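Local coordinates for SnoaL-like domain-containing protein (Catenulispora acidiphila, PDB 4H3U) that is of unknown function but adopts a ketosteroid isomerase-like fold and may take part in trimethylamine metabolism, at residues Val57-Gly62 against Gln135-Leu140; Ala103-His108 against Val118-Leu123; Ala33-Trp38 against Val85-Thr90. One frame throughout, in Å; residues are numbered along the deposited sequence. Where two conformers were deposited one is given.

How the contacts relate
One curved sheet serves all three contacts, and it illustrates how the chemistry of a contact follows its place in a fold. Contact 1 is partly buried and mixes backbone pairing with side-chain hydrogen bonds, an aromatic stack and a cadmium ion at the subunit interface. Contact 2 is a buried hairpin pairing in the same sheet, with backbone bonds flanked by apolar groups. Contact 3, also buried, joins a helix to an edge strand of the sheet by apolar packing, with no hydrogen bond between the segments. Y137 N bonds to A121 O and D136 OD1 probably to T122 OG1, joining contacts 1 and 2; V104 N and G106 O bond to strand 82-95, joining contacts 2 and 3.

Contact 1: Val57-Gly62 against Gln135-Leu140; sequences VDHAIG and QDYYSL. With CD (cadmium ion), chain D.
Two parallel strands, 54-58 and 130-138, lie side by side here, with V57 paired to Q135 and D58 to D136. D136 N donates to V57 O and H59 N to D136 O, after which 59-62 leaves the sheet in a turn. At that exit the H59 ring, held between two residues, makes an offset stack on Y137, centroids 4.2 Å apart and planes 21° from parallel; V57 CG1 covers the centre of its opposite face. The rotation of the imidazole is further fixed by H59 NE2, which donates to Q135 OE1 at 3.0 Å in the amide's carbonyl plane, on a lone pair. Y137 OH reaches the same oxygen at 2.8 Å, so two donors grip one acceptor.

On the other face, Y138 OH donates to D58 OD2 at 2.7 Å, meeting that oxygen on its syn lone pair, with ring and carboxylate planes 77° apart. The tyrosine's CG sits between its own N and carbonyl carbon (chi1 54°), a torsion that brings a face of the ring against A60, whose CB lies 3.5 Å from the Y138 ring centroid in a CH-pi contact. D58 OD1 meanwhile takes I61 N at 2.9 Å from above the carboxylate plane, forming an Asx motif that shapes the turn. A water donates to both D58 OD2 and D136 OD2, which probably eases the proximity of the two carboxylates; D136 OD2 is also bonded to Y56 OH.

Y138 O binds a cadmium ion at 2.4 Å, and Y138 O of the second subunit binds it too. The face with D58 packs on W74 of helix 68-81, while H59 and Y137 meet the second subunit; this is consistent with the curved sheet of the ketosteroid isomerase-like fold.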
ATOM      1  N   VAL A  57       3.676  -9.752  -5.688  1.00  7.59           N
ATOM      2  CA  VAL A  57       3.738  -9.744  -4.236  1.00  8.43           C
ATOM      3  C   VAL A  57       2.478  -9.087  -3.687  1.00  8.07           C
ATOM      4  O   VAL A  57       2.203  -7.950  -3.991  1.00  8.76           O
ATOM      5  CB  VAL A  57       4.985  -8.985  -3.729  1.00  9.70           C
ATOM      6  CG1 VAL A  57       4.982  -8.997  -2.204  1.00 10.92           C
ATOM      7  CG2 VAL A  57       6.250  -9.619  -4.278  1.00 11.05           C
ATOM      8  N   ASP A  58       1.779  -9.810  -2.800  1.00  7.95           N
ATOM      9  CA  ASP A  58       0.679  -9.260  -2.014  1.00  7.88           C
ATOM     10  C   ASP A  58       1.239  -9.017  -0.629  1.00  7.78           C
ATOM     11  O   ASP A  58       1.539  -9.964   0.101  1.00  9.05           O
ATOM     12  CB  ASP A  58      -0.527 -10.189  -2.005  1.00  9.19           C
ATOM     13  CG  ASP A  58      -1.678  -9.657  -1.208  1.00  9.15           C
ATOM     14  OD1 ASP A  58      -1.451  -9.091  -0.107  1.00 10.68           O
ATOM     15  OD2 ASP A  58      -2.847  -9.835  -1.658  1.00 10.47           O
ATOM     16  N   HIS A  59       1.438  -7.742  -0.287  1.00  7.71           N
ATOM     17  CA  HIS A  59       2.031  -7.404   0.992  1.00  8.45           C
ATOM     18  C   HIS A  59       1.071  -7.574   2.168  1.00  8.25           C
ATOM     19  O   HIS A  59       1.545  -7.720   3.298  1.00  9.77           O
ATOM     20  CB  HIS A  59       2.595  -5.967   0.938  1.00  9.30           C
ATOM     21  CG  HIS A  59       3.801  -5.816   0.080  1.00  8.60           C
ATOM     22  ND1 HIS A  59       5.074  -6.161   0.474  1.00 10.90           N
ATOM     23  CD2 HIS A  59       3.922  -5.290  -1.164  1.00 10.28           C
ATOM     24  CE1 HIS A  59       5.918  -5.869  -0.504  1.00 10.40           C
ATOM     25  NE2 HIS A  59       5.246  -5.323  -1.510  1.00 10.69           N
ATOM     26  N   ALA A  60      -0.216  -7.451   1.929  1.00  9.04           N
ATOM     27  CA  ALA A  60      -1.183  -7.569   3.028  1.00  9.89           C
ATOM     28  C   ALA A  60      -1.183  -8.998   3.595  1.00 11.08           C
ATOM     29  O   ALA A  60      -1.207  -9.187   4.797  1.00 11.36           O
ATOM     30  CB  ALA A  60      -2.572  -7.131   2.552  1.00 10.58           C
ATOM     31  N   ILE A  61      -1.211  -9.979   2.683  1.00 13.02           N
ATOM     32  CA  ILE A  61      -1.241 -11.421   3.018  1.00 14.53           C
ATOM     33  C   ILE A  61       0.155 -11.986   3.177  1.00 13.63           C
ATOM     34  O   ILE A  61       0.334 -12.941   3.923  1.00 17.92           O
ATOM     35  CB  ILE A  61      -1.969 -12.214   1.856  1.00 16.42           C
ATOM     36  CG1 ILE A  61      -3.414 -11.749   1.693  1.00 20.93           C
ATOM     37  CG2 ILE A  61      -1.940 -13.729   2.040  1.00 17.79           C
ATOM     38  CD1 ILE A  61      -4.275 -11.866   2.921  1.00 30.28           C
ATOM     39  N   GLY A  62       1.134 -11.406   2.498  1.00 12.99           N
ATOM     40  CA  GLY A  62       2.497 -11.855   2.448  1.00 12.58           C
ATOM     41  C   GLY A  62       2.686 -13.041   1.537  1.00 14.93           C
ATOM     42  O   GLY A  62       3.199 -14.076   1.953  1.00 24.88           O
ATOM     43  N   GLN A 135       3.151  -5.254  -7.166  1.00  6.74           N
ATOM     44  CA  GLN A 135       3.036  -5.232  -5.701  1.00  6.96           C
ATOM     45  C   GLN A 135       1.653  -4.683  -5.355  1.00  7.32           C
ATOM     46  O   GLN A 135       1.298  -3.595  -5.776  1.00  8.03           O
ATOM     47  CB  GLN A 135       4.058  -4.309  -5.107  1.00  7.97           C
ATOM     48  CG  GLN A 135       5.487  -4.708  -5.351  1.00  9.27           C
ATOM     49  CD  GLN A 135       6.403  -3.680  -4.754  1.00 10.13           C
ATOM     50  OE1 GLN A 135       6.405  -3.491  -3.521  1.00 12.16           O
ATOM     51  NE2 GLN A 135       7.083  -2.930  -5.593  1.00 12.37           N
ATOM     52  N   ASP A 136       0.928  -5.419  -4.485  1.00  7.01           N
ATOM     53  CA  ASP A 136      -0.376  -5.001  -3.978  1.00  7.07           C
ATOM     54  C   ASP A 136      -0.275  -4.676  -2.488  1.00  7.40           C
ATOM     55  O   ASP A 136       0.288  -5.466  -1.728  1.00  7.91           O
ATOM     56  CB  ASP A 136      -1.467  -6.055  -4.140  1.00  7.40           C
ATOM     57  CG  ASP A 136      -1.775  -6.454  -5.558  1.00  8.32           C
ATOM     58  OD1 ASP A 136      -1.400  -5.713  -6.509  1.00  8.14           O
ATOM     59  OD2 ASP A 136      -2.464  -7.496  -5.723  1.00  8.66           O
ATOM     60  N   TYR A 137      -0.806  -3.527  -2.093  1.00  7.43           N
ATOM     61  CA  TYR A 137      -0.902  -3.063  -0.695  1.00  7.56           C
ATOM     62  C   TYR A 137      -2.338  -2.689  -0.374  1.00  7.68           C
ATOM     63  O   TYR A 137      -2.988  -2.000  -1.127  1.00  8.74           O
ATOM     64  CB  TYR A 137      -0.036  -1.815  -0.490  1.00  8.87           C
ATOM     65  CG  TYR A 137       1.417  -1.921  -0.716  1.00  8.36           C
ATOM     66  CD1 TYR A 137       2.307  -2.045   0.383  1.00  9.59           C
ATOM     67  CD2 TYR A 137       1.991  -1.884  -1.996  1.00  9.37           C
ATOM     68  CE1 TYR A 137       3.674  -2.063   0.190  1.00 10.57           C
ATOM     69  CE2 TYR A 137       3.354  -1.922  -2.173  1.00  9.05           C
ATOM     70  CZ  TYR A 137       4.204  -2.052  -1.062  1.00 10.16           C
ATOM     71  OH  TYR A 137       5.580  -2.106  -1.212  1.00 13.09           O
ATOM     72  N   TYR A 138      -2.815  -3.121   0.827  1.00  7.92           N
ATOM     73  CA  TYR A 138      -4.154  -2.799   1.288  1.00  7.64           C
ATOM     74  C   TYR A 138      -4.227  -3.110   2.767  1.00  7.10           C
ATOM     75  O   TYR A 138      -3.370  -3.836   3.303  1.00  7.26           O
ATOM     76  CB  TYR A 138      -5.287  -3.470   0.495  1.00  7.82           C
ATOM     77  CG  TYR A 138      -5.202  -4.972   0.370  1.00  8.31           C
ATOM     78  CD1 TYR A 138      -5.840  -5.831   1.255  1.00  8.72           C
ATOM     79  CD2 TYR A 138      -4.405  -5.542  -0.617  1.00 10.04           C
ATOM     80  CE1 TYR A 138      -5.712  -7.206   1.111  1.00  9.38           C
ATOM     81  CE2 TYR A 138      -4.280  -6.908  -0.772  1.00 10.30           C
ATOM     82  CZ  TYR A 138      -4.937  -7.751   0.113  1.00  9.37           C
ATOM     83  OH  TYR A 138      -4.842  -9.121  -0.029  1.00 10.95           O
ATOM     84  N   SER A 139      -5.247  -2.620   3.444  1.00  7.57           N
ATOM     85  CA  SER A 139      -5.380  -2.846   4.880  1.00  7.75           C
ATOM     86  C   SER A 139      -6.017  -4.162   5.208  1.00  7.77           C
ATOM     87  O   SER A 139      -7.247  -4.302   5.133  1.00  7.81           O
ATOM     88  CB  SER A 139      -6.154  -1.708   5.515  1.00  7.91           C
ATOM     89  OG  SER A 139      -6.414  -1.982   6.893  1.00  9.14           O
ATOM     90  N   LEU A 140      -5.226  -5.137   5.622  1.00  8.09           N
ATOM     91  CA  LEU A 140      -5.763  -6.429   6.066  1.00  8.81           C
ATOM     92  C   LEU A 140      -6.652  -6.209   7.288  1.00  8.69           C
ATOM     93  O   LEU A 140      -7.685  -6.862   7.429  1.00  9.34           O
ATOM     94  CB  LEU A 140      -4.676  -7.455   6.327  1.00 10.65           C
ATOM     95  CG  LEU A 140      -5.214  -8.849   6.682  1.00 12.91           C
ATOM     96  CD1 LEU A 140      -6.041  -9.479   5.583  1.00 15.80           C
ATOM     97  CD2 LEU A 140      -4.045  -9.771   7.044  1.00 14.62           C
TER
HETATM   98 CD    CD D 202      -1.394  -2.969   4.416  0.90  9.29          CD
HETATM   99  O   HOH W   1      -3.314  -9.799  -4.360  1.00 13.23           O

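Contact 2: Ala103-His108 against Val118-Leu123; sequences AVYGGH and VPMATL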
ATOM      1  N   ALA A 103      -7.056   1.524  -6.551  1.00  8.82           N
ATOM      2  CA  ALA A 103      -8.213   0.687  -6.827  1.00  9.21           C
ATOM      3  C   ALA A 103      -8.995   0.437  -5.591  1.00  8.80           C
ATOM      4  O   ALA A 103      -8.617   0.853  -4.492  1.00  9.51           O
ATOM      5  CB  ALA A 103      -7.749  -0.645  -7.386  1.00 11.64           C
ATOM      6  N   VAL A 104     -10.156  -0.199  -5.764  1.00  8.86           N
ATOM      7  CA  VAL A 104     -10.933  -0.742  -4.650  1.00  9.42           C
ATOM      8  C   VAL A 104     -11.017  -2.238  -4.881  1.00  9.23           C
ATOM      9  O   VAL A 104     -11.421  -2.696  -5.941  1.00 10.53           O
ATOM     10  CB  VAL A 104     -12.349  -0.127  -4.531  1.00 10.79           C
ATOM     11  CG1 VAL A 104     -13.149  -0.785  -3.408  1.00 12.11           C
ATOM     12  CG2 VAL A 104     -12.247   1.362  -4.294  1.00 12.68           C
ATOM     13  N   TYR A 105     -10.630  -2.969  -3.849  1.00  8.65           N
ATOM     14  CA  TYR A 105     -10.636  -4.426  -3.818  1.00  9.24           C
ATOM     15  C   TYR A 105     -11.753  -4.910  -2.898  1.00  9.28           C
ATOM     16  O   TYR A 105     -11.797  -4.546  -1.736  1.00  9.29           O
ATOM     17  CB  TYR A 105      -9.297  -4.901  -3.293  1.00 10.26           C
ATOM     18  CG  TYR A 105      -9.171  -6.370  -2.996  1.00 10.44           C
ATOM     19  CD1 TYR A 105      -9.850  -7.316  -3.751  1.00 17.39           C
ATOM     20  CD2 TYR A 105      -8.482  -6.821  -1.907  1.00 11.23           C
ATOM     21  CE1 TYR A 105      -9.776  -8.674  -3.440  1.00 16.13           C
ATOM     22  CE2 TYR A 105      -8.290  -8.179  -1.665  1.00 12.30           C
ATOM     23  CZ  TYR A 105      -8.903  -9.099  -2.459  1.00 18.40           C
ATOM     24  OH  TYR A 105      -8.756 -10.438  -2.192  1.00 24.87           O
ATOM     25  N   GLY A 106     -12.647  -5.701  -3.448  1.00  9.76           N
ATOM     26  CA  GLY A 106     -13.781  -6.198  -2.688  1.00  9.71           C
ATOM     27  C   GLY A 106     -14.062  -7.659  -2.946  1.00  8.48           C
ATOM     28  O   GLY A 106     -13.657  -8.241  -3.956  1.00  9.24           O
ATOM     29  N   GLY A 107     -14.849  -8.234  -2.038  1.00  8.05           N
ATOM     30  CA  GLY A 107     -15.262  -9.633  -2.142  1.00  8.02           C
ATOM     31  C   GLY A 107     -15.900 -10.061  -0.829  1.00  7.38           C
ATOM     32  O   GLY A 107     -16.171  -9.243   0.028  1.00  7.48           O
ATOM     33  N   HIS A 108     -16.108 -11.359  -0.705  1.00  7.19           N
ATOM     34  CA  HIS A 108     -16.694 -11.907   0.517  1.00  6.70           C
ATOM     35  C   HIS A 108     -15.941 -13.203   0.840  1.00  6.57           C
ATOM     36  O   HIS A 108     -16.122 -14.226   0.171  1.00  8.10           O
ATOM     37  CB  HIS A 108     -18.205 -12.120   0.371  1.00  6.80           C
ATOM     38  CG  HIS A 108     -18.906 -12.477   1.648  1.00  6.72           C
ATOM     39  ND1 HIS A 108     -20.296 -12.384   1.765  1.00  7.79           N
ATOM     40  CD2 HIS A 108     -18.424 -12.877   2.840  1.00  6.90           C
ATOM     41  CE1 HIS A 108     -20.605 -12.740   2.987  1.00  6.81           C
ATOM     42  NE2 HIS A 108     -19.509 -13.071   3.656  1.00  7.30           N
ATOM     43  N   VAL A 118     -12.052  -2.458   0.207  1.00  8.23           N
ATOM     44  CA  VAL A 118     -11.014  -1.596   0.742  1.00  8.14           C
ATOM     45  C   VAL A 118     -10.252  -0.923  -0.394  1.00  8.17           C
ATOM     46  O   VAL A 118     -10.094  -1.492  -1.485  1.00  8.94           O
ATOM     47  CB  VAL A 118     -10.009  -2.386   1.604  1.00  8.68           C
ATOM     48  CG1 VAL A 118     -10.669  -2.941   2.878  1.00 10.63           C
ATOM     49  CG2 VAL A 118      -9.309  -3.524   0.847  1.00  9.63           C
ATOM     50  N   PRO A 119      -9.666   0.249  -0.122  1.00  8.46           N
ATOM     51  CA  PRO A 119      -8.755   0.838  -1.099  1.00  8.96           C
ATOM     52  C   PRO A 119      -7.459   0.005  -1.186  1.00  9.37           C
ATOM     53  O   PRO A 119      -6.933  -0.477  -0.190  1.00  9.37           O
ATOM     54  CB  PRO A 119      -8.478   2.239  -0.543  1.00 10.05           C
ATOM     55  CG  PRO A 119      -8.730   2.121   0.929  1.00 11.54           C
ATOM     56  CD  PRO A 119      -9.824   1.100   1.067  1.00  9.50           C
HETATM   57  N   MSE A 120      -6.889  -0.051  -2.371  0.50  8.83           N
HETATM   58  CA  MSE A 120      -5.658  -0.768  -2.580  0.50  9.35           C
HETATM   59  C   MSE A 120      -4.792   0.096  -3.437  0.50  7.47           C
HETATM   60  O   MSE A 120      -5.278   0.918  -4.225  0.50  7.56           O
HETATM   61  CB  MSE A 120      -5.959  -2.124  -3.234  0.50  9.83           C
HETATM   62  CG  MSE A 120      -4.747  -3.072  -3.394  0.50 11.00           C
HETATM   63 SE   MSE A 120      -5.277  -4.904  -3.955  0.50 11.72          SE
HETATM   64  CE  MSE A 120      -6.421  -4.139  -5.364  0.50  9.90           C
ATOM     65  N   ALA A 121      -3.493  -0.049  -3.190  1.00  7.76           N
ATOM     66  CA  ALA A 121      -2.444   0.593  -4.029  1.00  7.34           C
ATOM     67  C   ALA A 121      -1.687  -0.542  -4.688  1.00  6.63           C
ATOM     68  O   ALA A 121      -1.129  -1.410  -4.002  1.00  8.41           O
ATOM     69  CB  ALA A 121      -1.527   1.479  -3.181  1.00  8.73           C
ATOM     70  N   THR A 122      -1.610  -0.526  -6.012  1.00  6.97           N
ATOM     71  CA  THR A 122      -0.849  -1.495  -6.762  1.00  7.45           C
ATOM     72  C   THR A 122       0.200  -0.783  -7.603  1.00  7.40           C
ATOM     73  O   THR A 122      -0.067   0.195  -8.309  1.00  8.12           O
ATOM     74  CB  THR A 122      -1.764  -2.351  -7.649  1.00  8.24           C
ATOM     75  OG1 THR A 122      -2.587  -3.162  -6.795  1.00  8.58           O
ATOM     76  CG2 THR A 122      -0.998  -3.222  -8.642  1.00  8.60           C
ATOM     77  N   LEU A 123       1.423  -1.258  -7.461  1.00  7.18           N
ATOM     78  CA  LEU A 123       2.579  -0.705  -8.196  1.00  7.37           C
ATOM     79  C   LEU A 123       2.980  -1.723  -9.236  1.00  7.27           C
ATOM     80  O   LEU A 123       3.385  -2.851  -8.888  1.00  8.18           O
ATOM     81  CB  LEU A 123       3.738  -0.454  -7.242  1.00  7.72           C
ATOM     82  CG  LEU A 123       3.417   0.380  -6.005  1.00 10.51           C
ATOM     83  CD1 LEU A 123       4.668   0.695  -5.216  1.00 11.10           C
ATOM     84  CD2 LEU A 123       2.649   1.648  -6.284  1.00 13.16           C
TER
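M120, present as selenomethionine, and Y105 meet on the buried face of a hairpin whose strands, 98-109 and 116-127, run antiparallel. In the conformer described, M120 is extended as far as SE and then bends (chi3 48°), and this last turn lays its methyl CE 3.6 Å from Y105 CB. The same CE lies 4.2 Å from A103 CB, so a single methyl rests against both neighbours on the facing strand. SE approaches the Y105 ring obliquely, 4.9 Å from its centroid, a Met-aromatic contact.

Y105 carries CG opposite its own N (chi1 171°), and the ring is thereby led away from the partner strand, leaving mainly CB in the contact. V118, paired with Y105, turns CG2 into the position between N and carbonyl carbon, where it comes to 3.7 Å from Y105 O. V104 occupies the other face, and its CG1 lies 3.7 Å from V118 O.

Beneath these side chains run two reciprocal pairs of backbone bonds, between A103 and M120 and between Y105 and V118; Y105 N to V118 O is 2.8 Å. P119 falls opposite V104 in the non-hydrogen-bonded pair between them, a place where the hairpin asks for no N-H from proline. Its CA instead makes a CA-H...O contact of 3.4 Å with A103 O.

Strand 82-95 flanks the hairpin beyond A103 and V104, and strand 130-138 lies beyond M120 and V118. W34 of helix 29-39 packs on M120, helix 140-147 covers V118, and the rings of F116 and Y138 meet Y105 edge-to-face, while P119 packs on H59 of the second subunit.

Contact 3: Ala33-Trp38 against Val85-Thr90; sequences AWAAAW and VHVTIT. With CD (cadmium ion), chain E.
The indole of W34 receives I89 CD1 at its edge, in the ring plane, 3.9 Å from W34 CZ3, while W38 CD1 lies 3.6 Å above one face of the same ring, offset toward the rim. W38 in turn has W34 NE1 at its own edge, so the two indoles along one side of helix 29-39 are turned well out of parallel. V87 crosses W34 at about a right angle and divides its branches between the two tryptophans, each methyl lying oblique to its ring. Its CG1, opposite the backbone N (chi1 173°), touches W34 CZ3 at 3.5 Å, and its CG2 reaches W38 CB at 3.7 Å.

Between the tryptophans A35 brings the helix close to the strand: A35 CB lies 3.7 Å from V87 O and 3.8 Å from I89 CD1. Farther along, V85 CG1 rests 3.5 Å from W38 O. W38 NE1 is hydrogen-bonded to Y56 OH. No hydrogen bond joins the two segments themselves, although T39 OG1, one residue beyond 33-38, accepts from V87 N.

H86 points away from the helix, and on that side its NE2 binds a cadmium ion at 2.3 Å. Waters 2, 3 and 4 are further ligands, two more atoms complete the site, and water 3 lies at the edge of the imidazole in its plane.

Helix segment 33-38 runs nearly antiparallel to strand segment 85-89, their directions 161° apart, and lies against the face of the sheet that carries V85 and V87. Helix 68-81 adds W74 beside W38. Helices packed on one face of a curved sheet characterise the ketosteroid isomerase-like fold, of which this contact builds the outer-strand side.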
ATOM      1  N   ALA A  33      -6.897  -4.073 -18.166  1.00  7.82           N
ATOM      2  CA  ALA A  33      -6.771  -5.503 -18.355  1.00  9.26           C
ATOM      3  C   ALA A  33      -6.550  -6.222 -17.026  1.00  8.51           C
ATOM      4  O   ALA A  33      -7.101  -7.282 -16.763  1.00  8.83           O
ATOM      5  CB  ALA A  33      -5.665  -5.854 -19.323  1.00  9.42           C
ATOM      6  N   TRP A  34      -5.715  -5.639 -16.175  1.00  8.15           N
ATOM      7  CA  TRP A  34      -5.423  -6.194 -14.842  1.00  8.11           C
ATOM      8  C   TRP A  34      -6.701  -6.249 -13.990  1.00  7.79           C
ATOM      9  O   TRP A  34      -6.989  -7.268 -13.363  1.00  7.93           O
ATOM     10  CB  TRP A  34      -4.306  -5.356 -14.224  1.00  8.32           C
ATOM     11  CG  TRP A  34      -4.015  -5.594 -12.770  1.00  7.82           C
ATOM     12  CD1 TRP A  34      -3.071  -6.442 -12.237  1.00  8.19           C
ATOM     13  CD2 TRP A  34      -4.594  -4.895 -11.647  1.00  7.61           C
ATOM     14  NE1 TRP A  34      -3.074  -6.342 -10.866  1.00  8.77           N
ATOM     15  CE2 TRP A  34      -3.956  -5.367 -10.488  1.00  8.05           C
ATOM     16  CE3 TRP A  34      -5.525  -3.872 -11.521  1.00  8.24           C
ATOM     17  CZ2 TRP A  34      -4.245  -4.869  -9.238  1.00  8.97           C
ATOM     18  CZ3 TRP A  34      -5.803  -3.368 -10.273  1.00  9.24           C
ATOM     19  CH2 TRP A  34      -5.168  -3.871  -9.146  1.00  9.84           C
ATOM     20  N   ALA A  35      -7.455  -5.152 -13.996  1.00  7.52           N
ATOM     21  CA  ALA A  35      -8.712  -5.126 -13.233  1.00  8.29           C
ATOM     22  C   ALA A  35      -9.728  -6.128 -13.758  1.00  8.46           C
ATOM     23  O   ALA A  35     -10.408  -6.807 -12.966  1.00  8.91           O
ATOM     24  CB  ALA A  35      -9.306  -3.741 -13.182  1.00  9.65           C
ATOM     25  N   ALA A  36      -9.813  -6.250 -15.086  1.00  8.85           N
ATOM     26  CA  ALA A  36     -10.750  -7.182 -15.692  1.00  8.58           C
ATOM     27  C   ALA A  36     -10.337  -8.630 -15.360  1.00  7.81           C
ATOM     28  O   ALA A  36     -11.193  -9.496 -15.144  1.00  9.16           O
ATOM     29  CB  ALA A  36     -10.838  -6.972 -17.187  1.00  9.76           C
ATOM     30  N   ALA A  37      -9.039  -8.899 -15.320  1.00  8.00           N
ATOM     31  CA  ALA A  37      -8.537 -10.230 -14.989  1.00  7.60           C
ATOM     32  C   ALA A  37      -8.875 -10.572 -13.536  1.00  7.66           C
ATOM     33  O   ALA A  37      -9.372 -11.647 -13.219  1.00  8.50           O
ATOM     34  CB  ALA A  37      -7.043 -10.303 -15.245  1.00  8.76           C
ATOM     35  N   TRP A  38      -8.677  -9.623 -12.631  1.00  7.64           N
ATOM     36  CA  TRP A  38      -9.021  -9.876 -11.227  1.00  8.06           C
ATOM     37  C   TRP A  38     -10.532 -10.017 -11.000  1.00  7.69           C
ATOM     38  O   TRP A  38     -10.946 -10.782 -10.127  1.00  9.04           O
ATOM     39  CB  TRP A  38      -8.488  -8.734 -10.340  1.00  8.37           C
ATOM     40  CG  TRP A  38      -7.132  -9.008  -9.815  1.00  7.86           C
ATOM     41  CD1 TRP A  38      -5.958  -8.356 -10.074  1.00  7.98           C
ATOM     42  CD2 TRP A  38      -6.806 -10.081  -8.922  1.00  7.79           C
ATOM     43  NE1 TRP A  38      -4.917  -8.953  -9.396  1.00  8.21           N
ATOM     44  CE2 TRP A  38      -5.419 -10.012  -8.681  1.00  8.14           C
ATOM     45  CE3 TRP A  38      -7.540 -11.113  -8.317  1.00  8.85           C
ATOM     46  CZ2 TRP A  38      -4.760 -10.950  -7.884  1.00  8.32           C
ATOM     47  CZ3 TRP A  38      -6.883 -12.014  -7.506  1.00  8.71           C
ATOM     48  CH2 TRP A  38      -5.528 -11.931  -7.306  1.00  9.13           C
ATOM     49  N   VAL A  85     -14.740 -11.761  -5.990  1.00  8.34           N
ATOM     50  CA  VAL A  85     -13.602 -10.857  -6.033  1.00  8.82           C
ATOM     51  C   VAL A  85     -13.813  -9.845  -7.167  1.00  9.38           C
ATOM     52  O   VAL A  85     -14.167 -10.229  -8.298  1.00  9.92           O
ATOM     53  CB  VAL A  85     -12.293 -11.609  -6.296  1.00 10.07           C
ATOM     54  CG1 VAL A  85     -11.162 -10.649  -6.663  1.00 11.40           C
ATOM     55  CG2 VAL A  85     -11.914 -12.429  -5.096  1.00 10.42           C
ATOM     56  N   HIS A  86     -13.676  -8.573  -6.846  1.00  9.09           N
ATOM     57  CA  HIS A  86     -13.819  -7.542  -7.848  1.00 10.07           C
ATOM     58  C   HIS A  86     -12.902  -6.392  -7.507  1.00  9.97           C
ATOM     59  O   HIS A  86     -12.742  -6.026  -6.351  1.00 11.53           O
ATOM     60  CB  HIS A  86     -15.285  -7.123  -8.055  1.00 14.32           C
ATOM     61  CG  HIS A  86     -15.970  -6.552  -6.861  1.00 12.95           C
ATOM     62  ND1 HIS A  86     -16.335  -7.303  -5.767  1.00 12.62           N
ATOM     63  CD2 HIS A  86     -16.469  -5.313  -6.643  1.00 14.69           C
ATOM     64  CE1 HIS A  86     -16.948  -6.519  -4.888  1.00 13.85           C
ATOM     65  NE2 HIS A  86     -17.061  -5.312  -5.410  1.00 15.32           N
ATOM     66  N   VAL A  87     -12.285  -5.864  -8.556  1.00  9.56           N
ATOM     67  CA  VAL A  87     -11.328  -4.774  -8.451  1.00  9.49           C
ATOM     68  C   VAL A  87     -11.742  -3.668  -9.408  1.00  9.87           C
ATOM     69  O   VAL A  87     -11.910  -3.927 -10.573  1.00 12.00           O
ATOM     70  CB  VAL A  87      -9.904  -5.242  -8.803  1.00 10.76           C
ATOM     71  CG1 VAL A  87      -8.952  -4.076  -8.867  1.00 13.42           C
ATOM     72  CG2 VAL A  87      -9.427  -6.285  -7.799  1.00 11.22           C
ATOM     73  N   THR A  88     -11.993  -2.473  -8.856  1.00  9.80           N
ATOM     74  CA  THR A  88     -12.405  -1.329  -9.656  1.00 10.24           C
ATOM     75  C   THR A  88     -11.301  -0.291  -9.592  1.00  9.86           C
ATOM     76  O   THR A  88     -10.646  -0.107  -8.583  1.00 11.70           O
ATOM     77  CB  THR A  88     -13.730  -0.739  -9.160  1.00 11.98           C
ATOM     78  OG1 THR A  88     -13.586  -0.295  -7.833  1.00 14.21           O
ATOM     79  CG2 THR A  88     -14.811  -1.762  -9.192  1.00 15.12           C
ATOM     80  N   ILE A  89     -11.070   0.402 -10.697  1.00  9.98           N
ATOM     81  CA  ILE A  89     -10.048   1.415 -10.774  1.00  9.31           C
ATOM     82  C   ILE A  89     -10.583   2.778 -10.366  1.00  9.20           C
ATOM     83  O   ILE A  89     -11.545   3.274 -10.968  1.00 11.87           O
ATOM     84  CB  ILE A  89      -9.526   1.480 -12.218  1.00  9.93           C
ATOM     85  CG1 ILE A  89      -9.005   0.107 -12.693  1.00 10.50           C
ATOM     86  CG2 ILE A  89      -8.434   2.543 -12.351  1.00 10.79           C
ATOM     87  CD1 ILE A  89      -7.929  -0.493 -11.798  1.00 10.85           C
ATOM     88  N   THR A  90      -9.943   3.378  -9.387  1.00  9.63           N
ATOM     89  CA  THR A  90     -10.231   4.732  -8.944  1.00 11.17           C
ATOM     90  C   THR A  90      -9.466   5.712  -9.815  1.00 11.02           C
ATOM     91  O   THR A  90     -10.058   6.643 -10.385  1.00 13.76           O
ATOM     92  CB  THR A  90      -9.878   4.927  -7.474  1.00 12.92           C
ATOM     93  OG1 THR A  90     -10.555   3.934  -6.707  1.00 14.00           O
ATOM     94  CG2 THR A  90     -10.304   6.303  -6.997  1.00 16.52           C
TER
HETATM   95 CD    CD E 203     -18.155  -3.463  -4.645  1.00 22.44          CD
HETATM   96  O   HOH W   2     -16.127  -2.416  -4.234  1.00 25.60           O
HETATM   97  O   HOH W   3     -18.011  -2.437  -6.617  1.00 33.18           O
HETATM   98  O   HOH W   4     -20.185  -4.426  -5.127  1.00 30.30           O